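PDB 4ZOC: Lin1840 protein from Listeria innocua serovar 6a, which probably hydrolyses terminal, non-reducing beta-D-glucosyl residues to release beta-D-glucose, as a family 3 glycoside hydrolase linked to beta-1,2-glucan metabolism. Local coordinates for residues A375-K381 with S519-L525; M69-E74 with P345-K350. The protein carries 2 engineered substitutions. All coordinates share one frame; numbering follows the deposited sequence.

Contact 1 (A375-K381 with S519-L525)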
# COMPACT_ATOMS: atom_id res chain seq x y z
N ALA A 375 20.70 0.59 -20.32
CA ALA A 375 21.22 1.56 -19.33
C ALA A 375 20.48 2.89 -19.49
O ALA A 375 20.04 3.24 -20.62
CB ALA A 375 22.69 1.77 -19.51
N VAL A 376 20.42 3.66 -18.40
CA VAL A 376 19.65 4.92 -18.41
C VAL A 376 20.52 6.02 -17.88
O VAL A 376 21.04 5.98 -16.78
CB VAL A 376 18.36 4.88 -17.58
CG1 VAL A 376 17.61 6.20 -17.73
CG2 VAL A 376 17.50 3.69 -17.97
N LEU A 377 20.77 6.96 -18.76
CA LEU A 377 21.53 8.14 -18.36
C LEU A 377 20.63 9.06 -17.64
O LEU A 377 19.66 9.58 -18.21
CB LEU A 377 22.15 8.83 -19.60
CG LEU A 377 23.09 10.04 -19.26
CD1 LEU A 377 24.34 9.68 -18.45
CD2 LEU A 377 23.48 10.78 -20.54
N LEU A 378 20.92 9.30 -16.37
CA LEU A 378 19.96 10.07 -15.50
C LEU A 378 20.38 11.53 -15.29
O LEU A 378 19.51 12.45 -15.13
CB LEU A 378 19.86 9.37 -14.16
CG LEU A 378 19.18 7.99 -14.15
CD1 LEU A 378 19.24 7.43 -12.77
CD2 LEU A 378 17.77 8.15 -14.68
N GLU A 379 21.68 11.76 -15.28
CA GLU A 379 22.29 13.15 -15.18
C GLU A 379 23.53 13.23 -16.06
O GLU A 379 24.27 12.24 -16.18
CB GLU A 379 22.72 13.56 -13.74
CG GLU A 379 21.60 13.56 -12.70
CD GLU A 379 20.53 14.62 -12.89
OE1 GLU A 379 20.76 15.61 -13.67
OE2 GLU A 379 19.48 14.44 -12.22
N ASN A 380 23.75 14.40 -16.63
CA ASN A 380 25.02 14.68 -17.36
C ASN A 380 25.11 16.16 -17.46
O ASN A 380 24.70 16.77 -18.46
CB ASN A 380 24.99 14.05 -18.73
CG ASN A 380 26.33 14.12 -19.45
OD1 ASN A 380 27.37 14.30 -18.84
ND2 ASN A 380 26.29 13.99 -20.75
N LYS A 381 25.59 16.70 -16.38
CA LYS A 381 25.76 18.17 -16.19
C LYS A 381 27.02 18.63 -16.93
O LYS A 381 28.08 18.02 -16.84
CB LYS A 381 25.81 18.45 -14.70
CG LYS A 381 24.50 18.00 -14.01
CD LYS A 381 24.46 18.36 -12.52
CE LYS A 381 24.10 17.15 -11.63
NZ LYS A 381 24.45 17.46 -10.21
N SER A 519 27.29 14.47 -7.68
CA SER A 519 28.06 14.10 -8.88
C SER A 519 27.64 14.97 -10.06
O SER A 519 26.60 15.65 -9.99
CB SER A 519 27.85 12.61 -9.22
OG SER A 519 26.48 12.30 -9.51
N ASP A 520 28.42 14.94 -11.14
CA ASP A 520 28.13 15.65 -12.34
C ASP A 520 27.37 14.84 -13.35
O ASP A 520 26.68 15.39 -14.17
CB ASP A 520 29.44 16.14 -12.97
CG ASP A 520 30.23 17.04 -12.01
OD1 ASP A 520 29.77 18.11 -11.77
OD2 ASP A 520 31.16 16.65 -11.33
N ALA A 521 27.54 13.53 -13.32
CA ALA A 521 26.82 12.60 -14.16
C ALA A 521 26.47 11.35 -13.42
O ALA A 521 27.11 10.96 -12.40
CB ALA A 521 27.59 12.22 -15.46
N LEU A 522 25.38 10.77 -13.85
CA LEU A 522 24.76 9.59 -13.14
C LEU A 522 24.17 8.65 -14.19
O LEU A 522 23.32 9.03 -14.98
CB LEU A 522 23.67 10.01 -12.12
CG LEU A 522 22.86 8.88 -11.55
CD1 LEU A 522 23.78 8.01 -10.74
CD2 LEU A 522 21.77 9.45 -10.62
N LEU A 523 24.78 7.47 -14.27
CA LEU A 523 24.47 6.44 -15.27
C LEU A 523 23.99 5.15 -14.56
O LEU A 523 24.71 4.53 -13.75
CB LEU A 523 25.69 6.18 -16.14
CG LEU A 523 25.51 5.15 -17.32
CD1 LEU A 523 24.43 5.60 -18.29
CD2 LEU A 523 26.85 4.83 -17.99
N GLU A 524 22.75 4.80 -14.84
CA GLU A 524 22.09 3.64 -14.28
C GLU A 524 22.30 2.44 -15.18
O GLU A 524 21.74 2.36 -16.28
CB GLU A 524 20.61 3.96 -14.07
CG GLU A 524 19.75 2.72 -13.71
CD GLU A 524 20.07 2.14 -12.36
OE1 GLU A 524 21.12 1.40 -12.26
OE2 GLU A 524 19.31 2.44 -11.41
N LEU A 525 23.19 1.57 -14.75
CA LEU A 525 23.55 0.35 -15.53
C LEU A 525 22.73 -0.84 -15.14
O LEU A 525 22.83 -1.87 -15.84
CB LEU A 525 25.01 -0.05 -15.34
CG LEU A 525 25.77 0.99 -16.12
CD1 LEU A 525 26.84 1.70 -15.36
CD2 LEU A 525 26.00 0.82 -17.57

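Contact 2 (M69-E74 with P345-K350)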
# COMPACT_ATOMS: atom_id res chain seq x y z
N MET A 69 21.00 -34.19 -17.57
CA MET A 69 19.75 -34.51 -18.27
C MET A 69 19.82 -35.91 -18.94
O MET A 69 18.94 -36.78 -18.75
CB MET A 69 19.46 -33.41 -19.27
CG MET A 69 18.24 -33.59 -20.15
SD MET A 69 18.30 -34.76 -21.49
CE MET A 69 19.21 -33.80 -22.71
N ILE A 70 20.85 -36.13 -19.70
CA ILE A 70 20.96 -37.41 -20.47
C ILE A 70 21.01 -38.60 -19.56
O ILE A 70 20.31 -39.61 -19.81
CB ILE A 70 22.15 -37.38 -21.45
CG1 ILE A 70 21.90 -36.40 -22.58
CG2 ILE A 70 22.43 -38.79 -22.01
CD1 ILE A 70 23.17 -35.93 -23.25
N GLY A 71 21.76 -38.49 -18.46
CA GLY A 71 21.91 -39.59 -17.49
C GLY A 71 20.56 -39.90 -16.85
O GLY A 71 20.18 -41.05 -16.71
N ILE A 72 19.85 -38.83 -16.44
CA ILE A 72 18.59 -38.97 -15.79
C ILE A 72 17.55 -39.53 -16.72
O ILE A 72 16.81 -40.44 -16.30
CB ILE A 72 18.13 -37.62 -15.19
CG1 ILE A 72 18.98 -37.23 -13.98
CG2 ILE A 72 16.66 -37.66 -14.78
CD1 ILE A 72 18.79 -35.76 -13.58
N GLN A 73 17.44 -38.97 -17.94
CA GLN A 73 16.43 -39.40 -18.89
C GLN A 73 16.73 -40.88 -19.31
O GLN A 73 15.82 -41.73 -19.45
CB GLN A 73 16.45 -38.50 -20.10
CG GLN A 73 15.35 -38.72 -21.13
CD GLN A 73 14.01 -38.18 -20.62
OE1 GLN A 73 13.39 -38.78 -19.71
NE2 GLN A 73 13.55 -37.09 -21.19
N GLU A 74 18.00 -41.21 -19.46
CA GLU A 74 18.36 -42.59 -19.89
C GLU A 74 17.99 -43.62 -18.85
O GLU A 74 17.33 -44.61 -19.15
CB GLU A 74 19.89 -42.67 -20.26
CG GLU A 74 20.21 -43.94 -21.06
CD GLU A 74 21.51 -43.89 -21.81
OE1 GLU A 74 22.40 -43.11 -21.41
OE2 GLU A 74 21.63 -44.64 -22.83
N PRO A 345 13.44 -38.12 -26.91
CA PRO A 345 13.38 -37.72 -25.50
C PRO A 345 14.60 -36.89 -25.05
O PRO A 345 14.58 -36.39 -23.95
CB PRO A 345 13.32 -39.05 -24.76
CG PRO A 345 13.77 -40.08 -25.73
CD PRO A 345 13.66 -39.58 -27.08
N TYR A 346 15.65 -36.81 -25.88
CA TYR A 346 16.84 -36.03 -25.62
C TYR A 346 16.88 -34.69 -26.33
O TYR A 346 17.89 -33.99 -26.24
CB TYR A 346 18.10 -36.86 -26.01
CG TYR A 346 18.12 -38.18 -25.26
CD1 TYR A 346 18.49 -38.23 -23.94
CD2 TYR A 346 17.72 -39.38 -25.87
CE1 TYR A 346 18.41 -39.39 -23.21
CE2 TYR A 346 17.64 -40.55 -25.15
CZ TYR A 346 18.00 -40.55 -23.83
OH TYR A 346 17.97 -41.70 -23.13
N ARG A 347 15.77 -34.35 -27.02
CA ARG A 347 15.57 -33.09 -27.70
C ARG A 347 16.84 -32.55 -28.35
O ARG A 347 17.32 -31.42 -28.10
CB ARG A 347 14.90 -32.09 -26.74
CG ARG A 347 14.12 -31.05 -27.46
CD ARG A 347 12.91 -30.58 -26.70
NE ARG A 347 12.24 -29.64 -27.57
CZ ARG A 347 12.57 -28.36 -27.72
NH1 ARG A 347 13.58 -27.82 -27.04
NH2 ARG A 347 11.90 -27.62 -28.58
N GLY A 348 17.37 -33.37 -29.25
CA GLY A 348 18.42 -32.94 -30.13
C GLY A 348 19.83 -33.27 -29.70
O GLY A 348 20.73 -33.15 -30.48
N LEU A 349 20.03 -33.73 -28.47
CA LEU A 349 21.34 -33.82 -27.94
C LEU A 349 22.05 -35.18 -28.01
O LEU A 349 23.24 -35.25 -27.81
CB LEU A 349 21.32 -33.38 -26.50
CG LEU A 349 20.88 -31.94 -26.21
CD1 LEU A 349 21.29 -31.63 -24.75
CD2 LEU A 349 21.49 -30.96 -27.19
N LYS A 350 21.31 -36.27 -28.18
CA LYS A 350 21.91 -37.61 -27.87
C LYS A 350 23.14 -37.88 -28.69
O LYS A 350 24.17 -38.38 -28.13
CB LYS A 350 20.90 -38.74 -28.11
CG LYS A 350 21.33 -40.12 -27.57
CD LYS A 350 21.53 -40.10 -26.06
CE LYS A 350 21.28 -41.47 -25.44
NZ LYS A 350 22.40 -41.89 -24.58

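Contact 1 (A375-K381 with S519-L525)
In Leu378 a chi1 of -68° sets CG beside the backbone N, while in Leu522 a chi1 of 171° lays CG beside the carbonyl carbon; the two branched chains thus meet obliquely, Leu378 CD1 lying 3.9 Å from Leu522 CD2. Leu378 also lies side by side with Glu524, the two side chains pointing the same way, its CD1 against Glu524 CB. On the other face Leu377 and Leu523 cross at about a right angle, their CD1 methyls 4.1 Å apart. Branched leucines suit these buried places because they fill space without polar groups to satisfy.

The backbones are antiparallel. Val376 N reaches Glu524 O at 2.8 Å, and Glu524 N returns the bond to Val376 O. Next, Leu522 O is gripped twice: Leu378 N lies nearly in line with the carbonyl bond at 2.8 Å, and Glu379 N comes in on a lone pair at 3.2 Å. Beyond this doubled pairing, Glu379 O accepts from Leu522 N at 3.0 Å. Lys381 N binds Asp520 O, and the long lysine chain passes that oxygen, bends at chi3 and reaches on to Ser519 O, NZ 2.8 Å away; NZ also bonds to Ala516 O. The carboxylate of Glu379 turns away to Tyr596.

Two residues facing one make a classic beta bulge, here where outermost strand 376-380 pairs with 521-524 in the mixed sheet of the family 3 C-terminal domain.

Contact 2 (M69-E74 with P345-K350)
Tyr346 and Met69 open the apolar part of the contact, with Met69 SD 4.3 Å from Tyr346 CD1, oblique to the ring. The methionine chain, bent at chi2 (-74°) and again at chi3, carries its CE methyl on to Leu349 CD1 at 3.6 Å; an unbranched, pliable side chain suits this reach into the turn. Ile70 crosses the tyrosine at about a right angle, its CG1 4.1 Å from Tyr346 CD1. The aliphatic part of Gln73 packs obliquely on the same ring, CG being 3.8 Å from Tyr346 CE1, while the phenol oxygen ends against CA and CB of Glu74. Over one face of the ring, within its own segment, Lys350 lays CD above the centre.

The hydrogen bonding is carried by Gln73. Its NE2 donates to Pro345 O at 3.0 Å, somewhat tilted from the carbonyl plane, whereas OE1 accepts from Leu86 N. An amide suits this buried place, offering a donor and an acceptor that tie the helix to two separate loops.

One ionic pair completes the set. The amino group of Lys350 faces both carboxylate oxygens of Glu74, with NZ 3.3 Å from Glu74 OE2 in a weak salt bridge.

The type I' turn from Tyr346 to Leu349 presents the aromatic ring and the leucine to the helix together. Chemically, this is a mainly apolar docking of a loop on helix 66-79: packing and one hydrogen bond from the Gln73 amide appear to fix the position, and the long salt bridge lies on the more solvent-exposed side.

Overall arrangement
Contact 2 is complete along the chain before contact 1 begins, and the two lie on opposite sides of its centre, with centres 47 Å and nearest atoms about 30 Å apart. They share no sheet and do not touch. Helix 66-79 belongs to the N-terminal TIM-barrel domain of the family, whereas strands 376-380 and 521-524 belong to the mixed sheet of the C-terminal domain. The loop containing residues 345-350 leads to helix 361-374, which runs directly into strand 376-380. The chain therefore packs back against an early barrel helix before it forms the outermost strand of the second domain's sheet: one contact ties the linking loop to the barrel, the other builds that sheet, at separate places in a multidomain enzyme.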